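Local coordinates for protein 11S globulin subunit beta (Cucurbita maxima, PDB 2E9Q) that stores nitrogen and carbon in the pumpkin seed as a nutrient reservoir, a two-cupin 11S globulin whose mature form is a hexamer, at residues 222-225 and 226-230; 418-421 and 422-426. One frame throughout, in Å; residues are numbered along the deposited sequence.

Interaction 1: 222-225 and 226-230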
loop_
_atom_site.group_PDB
_atom_site.type_symbol
_atom_site.label_atom_id
_atom_site.label_comp_id
_atom_site.label_asym_id
_atom_site.label_seq_id
_atom_site.Cartn_x
_atom_site.Cartn_y
_atom_site.Cartn_z
ATOM N N PHE A 222 15.170 -30.679 -16.997
ATOM C CA PHE A 222 16.623 -30.586 -16.879
ATOM C C PHE A 222 17.398 -31.487 -17.834
ATOM O O PHE A 222 18.623 -31.406 -17.897
ATOM C CB PHE A 222 17.069 -30.908 -15.452
ATOM C CG PHE A 222 16.561 -29.953 -14.424
ATOM C CD1 PHE A 222 15.221 -29.951 -14.059
ATOM C CD2 PHE A 222 17.430 -29.066 -13.794
ATOM C CE1 PHE A 222 14.757 -29.086 -13.083
ATOM C CE2 PHE A 222 16.970 -28.192 -12.813
ATOM C CZ PHE A 222 15.633 -28.203 -12.457
ATOM N N GLN A 223 16.693 -32.338 -18.571
ATOM C CA GLN A 223 17.348 -33.264 -19.493
ATOM C C GLN A 223 18.289 -34.142 -18.689
ATOM O O GLN A 223 19.518 -34.027 -18.777
ATOM C CB GLN A 223 18.120 -32.500 -20.573
ATOM C CG GLN A 223 17.218 -31.925 -21.645
ATOM C CD GLN A 223 16.391 -32.999 -22.333
ATOM O OE1 GLN A 223 16.930 -33.860 -23.030
ATOM N NE2 GLN A 223 15.078 -32.961 -22.131
ATOM N N ILE A 224 17.686 -35.018 -17.892
ATOM C CA ILE A 224 18.425 -35.928 -17.035
ATOM C C ILE A 224 17.624 -37.205 -16.821
ATOM O O ILE A 224 16.541 -37.364 -17.380
ATOM C CB ILE A 224 18.700 -35.279 -15.669
ATOM C CG1 ILE A 224 17.388 -34.763 -15.071
ATOM C CG2 ILE A 224 19.700 -34.144 -15.826
ATOM C CD1 ILE A 224 17.530 -34.198 -13.670
ATOM N N ASP A 225 18.157 -38.105 -16.004
ATOM C CA ASP A 225 17.498 -39.373 -15.718
ATOM C C ASP A 225 16.951 -39.433 -14.298
ATOM O O ASP A 225 17.308 -38.614 -13.445
ATOM C CB ASP A 225 18.477 -40.535 -15.925
ATOM C CG ASP A 225 19.795 -40.331 -15.189
ATOM O OD1 ASP A 225 19.777 -39.998 -13.979
ATOM O OD2 ASP A 225 20.856 -40.511 -15.823
ATOM N N GLY A 226 16.083 -40.414 -14.057
ATOM C CA GLY A 226 15.494 -40.592 -12.745
ATOM C C GLY A 226 16.556 -40.639 -11.664
ATOM O O GLY A 226 16.326 -40.205 -10.539
ATOM N N GLY A 227 17.726 -41.169 -12.006
ATOM C CA GLY A 227 18.797 -41.247 -11.034
ATOM C C GLY A 227 19.098 -39.872 -10.469
ATOM O O GLY A 227 19.275 -39.712 -9.258
ATOM N N LEU A 228 19.155 -38.876 -11.349
ATOM C CA LEU A 228 19.435 -37.509 -10.934
ATOM C C LEU A 228 18.220 -36.853 -10.319
ATOM O O LEU A 228 18.331 -36.078 -9.374
ATOM C CB LEU A 228 19.909 -36.672 -12.118
ATOM C CG LEU A 228 21.424 -36.557 -12.189
ATOM C CD1 LEU A 228 21.824 -35.644 -13.346
ATOM C CD2 LEU A 228 21.934 -36.015 -10.848
ATOM N N VAL A 229 17.055 -37.158 -10.867
ATOM C CA VAL A 229 15.837 -36.589 -10.342
ATOM C C VAL A 229 15.714 -36.877 -8.856
ATOM O O VAL A 229 15.398 -35.980 -8.081
ATOM C CB VAL A 229 14.610 -37.144 -11.058
ATOM C CG1 VAL A 229 13.355 -36.709 -10.332
ATOM C CG2 VAL A 229 14.584 -36.636 -12.497
ATOM N N ARG A 230 15.994 -38.108 -8.443
ATOM C CA ARG A 230 15.870 -38.438 -7.030
ATOM C C ARG A 230 16.876 -37.677 -6.173
ATOM O O ARG A 230 16.600 -37.338 -5.019
ATOM C CB ARG A 230 16.006 -39.945 -6.800
ATOM C CG ARG A 230 15.526 -40.343 -5.416
ATOM C CD ARG A 230 15.211 -41.826 -5.293
ATOM N NE ARG A 230 14.247 -42.054 -4.216
ATOM C CZ ARG A 230 13.818 -43.248 -3.819
ATOM N NH1 ARG A 230 14.264 -44.355 -4.402
ATOM N NH2 ARG A 230 12.924 -43.332 -2.844
#
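Ile224 and Leu228 cross at about a right angle: the CG2 branch of Ile224 lies 3.6 Å from Leu228 CD1, while Ile224 CD1 meets Leu228 CB. Ile224 CD1 is also 4.0 Å from Val229 CG2, an oblique approach, so the isoleucine sits against two consecutive residues of the first turn of helix 226-233. The split of its branches follows from chi1 of 53°, which puts CG1 between the backbone N and the carbonyl carbon and leaves CG2 beside the N. Asp225, the N-cap residue, uses the same rotation (chi1 51°) to fold its carboxylate back over the helix start. Asp225 OD1 accepts from Leu228 N at 2.9 Å, a capping bond met nearly along the C-O direction. The backbone carbonyl of Asp225 opens the helical bonding: Val229 N reaches Asp225 O at 3.0 Å with a fairly straight N-H (163°), and Leu228 N adds a weak bond to the same oxygen. Just upstream, Gln223, with positive phi, is the C-prime residue of a Schellman motif that ends helix 215-222, so the chain passes from one helix end to the next within a few residues. Val229 packs back on Leu218 of that helix; Leu439 of the second subunit lies against Ile224, and Arg438 of that subunit forms a long, weak ion pair with Asp225 OD2. The Asp225 carboxylate, set where first-turn N-H groups point toward the N-terminal end and lack partners within the helix, probably gains from them and from the helix dipole, while Ile224 covers the apolar side of that turn.

Interaction 2: 418-421 and 422-426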
loop_
_atom_site.group_PDB
_atom_site.type_symbol
_atom_site.label_atom_id
_atom_site.label_comp_id
_atom_site.label_asym_id
_atom_site.label_seq_id
_atom_site.Cartn_x
_atom_site.Cartn_y
_atom_site.Cartn_z
ATOM N N ARG A 418 13.135 21.604 22.848
ATOM C CA ARG A 418 13.908 22.758 22.398
ATOM C C ARG A 418 13.130 23.619 21.413
ATOM O O ARG A 418 13.231 24.843 21.432
ATOM C CB ARG A 418 15.206 22.290 21.735
ATOM C CG ARG A 418 16.168 21.574 22.669
ATOM C CD ARG A 418 17.276 22.500 23.127
ATOM N NE ARG A 418 18.243 21.826 23.986
ATOM C CZ ARG A 418 19.402 22.357 24.365
ATOM N NH1 ARG A 418 19.743 23.572 23.959
ATOM N NH2 ARG A 418 20.224 21.671 25.143
ATOM N N MET A 419 12.347 22.978 20.553
ATOM C CA MET A 419 11.559 23.697 19.557
ATOM C C MET A 419 10.440 24.552 20.150
ATOM O O MET A 419 10.015 25.539 19.555
ATOM C CB MET A 419 10.930 22.705 18.574
ATOM C CG MET A 419 11.904 22.046 17.617
ATOM S SD MET A 419 12.283 23.107 16.194
ATOM C CE MET A 419 10.976 22.606 15.053
ATOM N N LEU A 420 9.952 24.167 21.318
ATOM C CA LEU A 420 8.845 24.884 21.930
ATOM C C LEU A 420 9.230 26.139 22.686
ATOM O O LEU A 420 10.158 26.132 23.485
ATOM C CB LEU A 420 8.083 23.943 22.868
ATOM C CG LEU A 420 7.407 22.735 22.199
ATOM C CD1 LEU A 420 7.169 21.626 23.216
ATOM C CD2 LEU A 420 6.121 23.181 21.557
ATOM N N PRO A 421 8.509 27.238 22.438
ATOM C CA PRO A 421 8.761 28.519 23.103
ATOM C C PRO A 421 8.643 28.330 24.608
ATOM O O PRO A 421 7.939 27.425 25.063
ATOM C CB PRO A 421 7.650 29.414 22.560
ATOM C CG PRO A 421 7.391 28.847 21.197
ATOM C CD PRO A 421 7.430 27.365 21.443
ATOM N N LEU A 422 9.325 29.172 25.380
ATOM C CA LEU A 422 9.253 29.066 26.829
ATOM C C LEU A 422 7.827 29.327 27.299
ATOM O O LEU A 422 7.358 28.699 28.234
ATOM C CB LEU A 422 10.209 30.061 27.501
ATOM C CG LEU A 422 11.692 29.698 27.523
ATOM C CD1 LEU A 422 12.460 30.794 28.242
ATOM C CD2 LEU A 422 11.894 28.371 28.238
ATOM N N GLY A 423 7.143 30.260 26.643
ATOM C CA GLY A 423 5.771 30.566 27.015
ATOM C C GLY A 423 4.860 29.351 26.900
ATOM O O GLY A 423 3.921 29.189 27.685
ATOM N N VAL A 424 5.142 28.492 25.921
ATOM C CA VAL A 424 4.351 27.285 25.694
ATOM C C VAL A 424 4.658 26.237 26.762
ATOM O O VAL A 424 3.756 25.613 27.317
ATOM C CB VAL A 424 4.634 26.703 24.282
ATOM C CG1 VAL A 424 3.774 25.488 24.024
ATOM C CG2 VAL A 424 4.360 27.763 23.227
ATOM N N LEU A 425 5.936 26.053 27.057
ATOM C CA LEU A 425 6.345 25.090 28.068
ATOM C C LEU A 425 5.752 25.452 29.425
ATOM O O LEU A 425 5.288 24.579 30.160
ATOM C CB LEU A 425 7.864 25.065 28.175
ATOM C CG LEU A 425 8.605 24.489 26.976
ATOM C CD1 LEU A 425 10.047 24.971 26.977
ATOM C CD2 LEU A 425 8.540 22.971 27.037
ATOM N N SER A 426 5.775 26.742 29.757
ATOM C CA SER A 426 5.246 27.215 31.034
ATOM C C SER A 426 3.802 26.794 31.239
ATOM O O SER A 426 3.475 26.086 32.194
ATOM C CB SER A 426 5.335 28.739 31.119
ATOM O OG SER A 426 6.674 29.142 31.308
#
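Pro421 O is gripped by two backbone amides of the following helix: Leu425 N at 3.1 Å, in a nearly straight bond (164°), and Val424 N at 3.1 Å, a weak bond bent to 128°. Alongside, the proline ring and Val424 point the same way, and CG2 of the valine touches the ring at Pro421 CD, 3.6 Å away, and at its CB. This branch is beside the valine's own backbone N because CG1 takes the anti place (chi1 -178°); Val424 CG1 instead meets Leu420 CD2 at 4.1 Å, the two side chains crossing at about a right angle. Pro421 stands at the N-cap position of helix 422-429, next to the short helix 416-419, in the helical extension of the C-terminal cupin domain. Leu425 turns back over the joint, with CD1 3.7 Å from Leu420 O and CG beside Leu420 CB. An alanine in place of Leu425 would lose CG and both methyls, and is likely to leave a gap beside Leu420 CB and the Leu420 carbonyl. Lys440 NZ of helix 433-441 donates to that carbonyl. At the first residue of the helix, Leu422 O accepts from Ser426 N at 2.9 Å and from Ser426 OG, a turn later, which approaches from above the carbonyl plane. Across the subunit boundary, Asp123 of the third subunit accepts from Leu422 N, and Trp146 of that subunit packs on Leu420.

In the fold
Interaction 1 precedes interaction 2 along the chain, and the two lie on opposite sides of its centre, with their own centres about 75 Å apart and nearest atoms about 58 Å apart. They share no helix or sheet: 222-230 joins helix 215-222 to helix 226-233 in the N-terminal cupin half, whereas 418-426 joins helix 416-419 to helix 422-429 in the C-terminal cupin half. Both are short helix-to-helix turns at the outer ends of the subunit, and each meets a different neighbour, the second subunit at interaction 1 and the third at interaction 2. This is consistent with the head-to-tail packing of a cupin trimer.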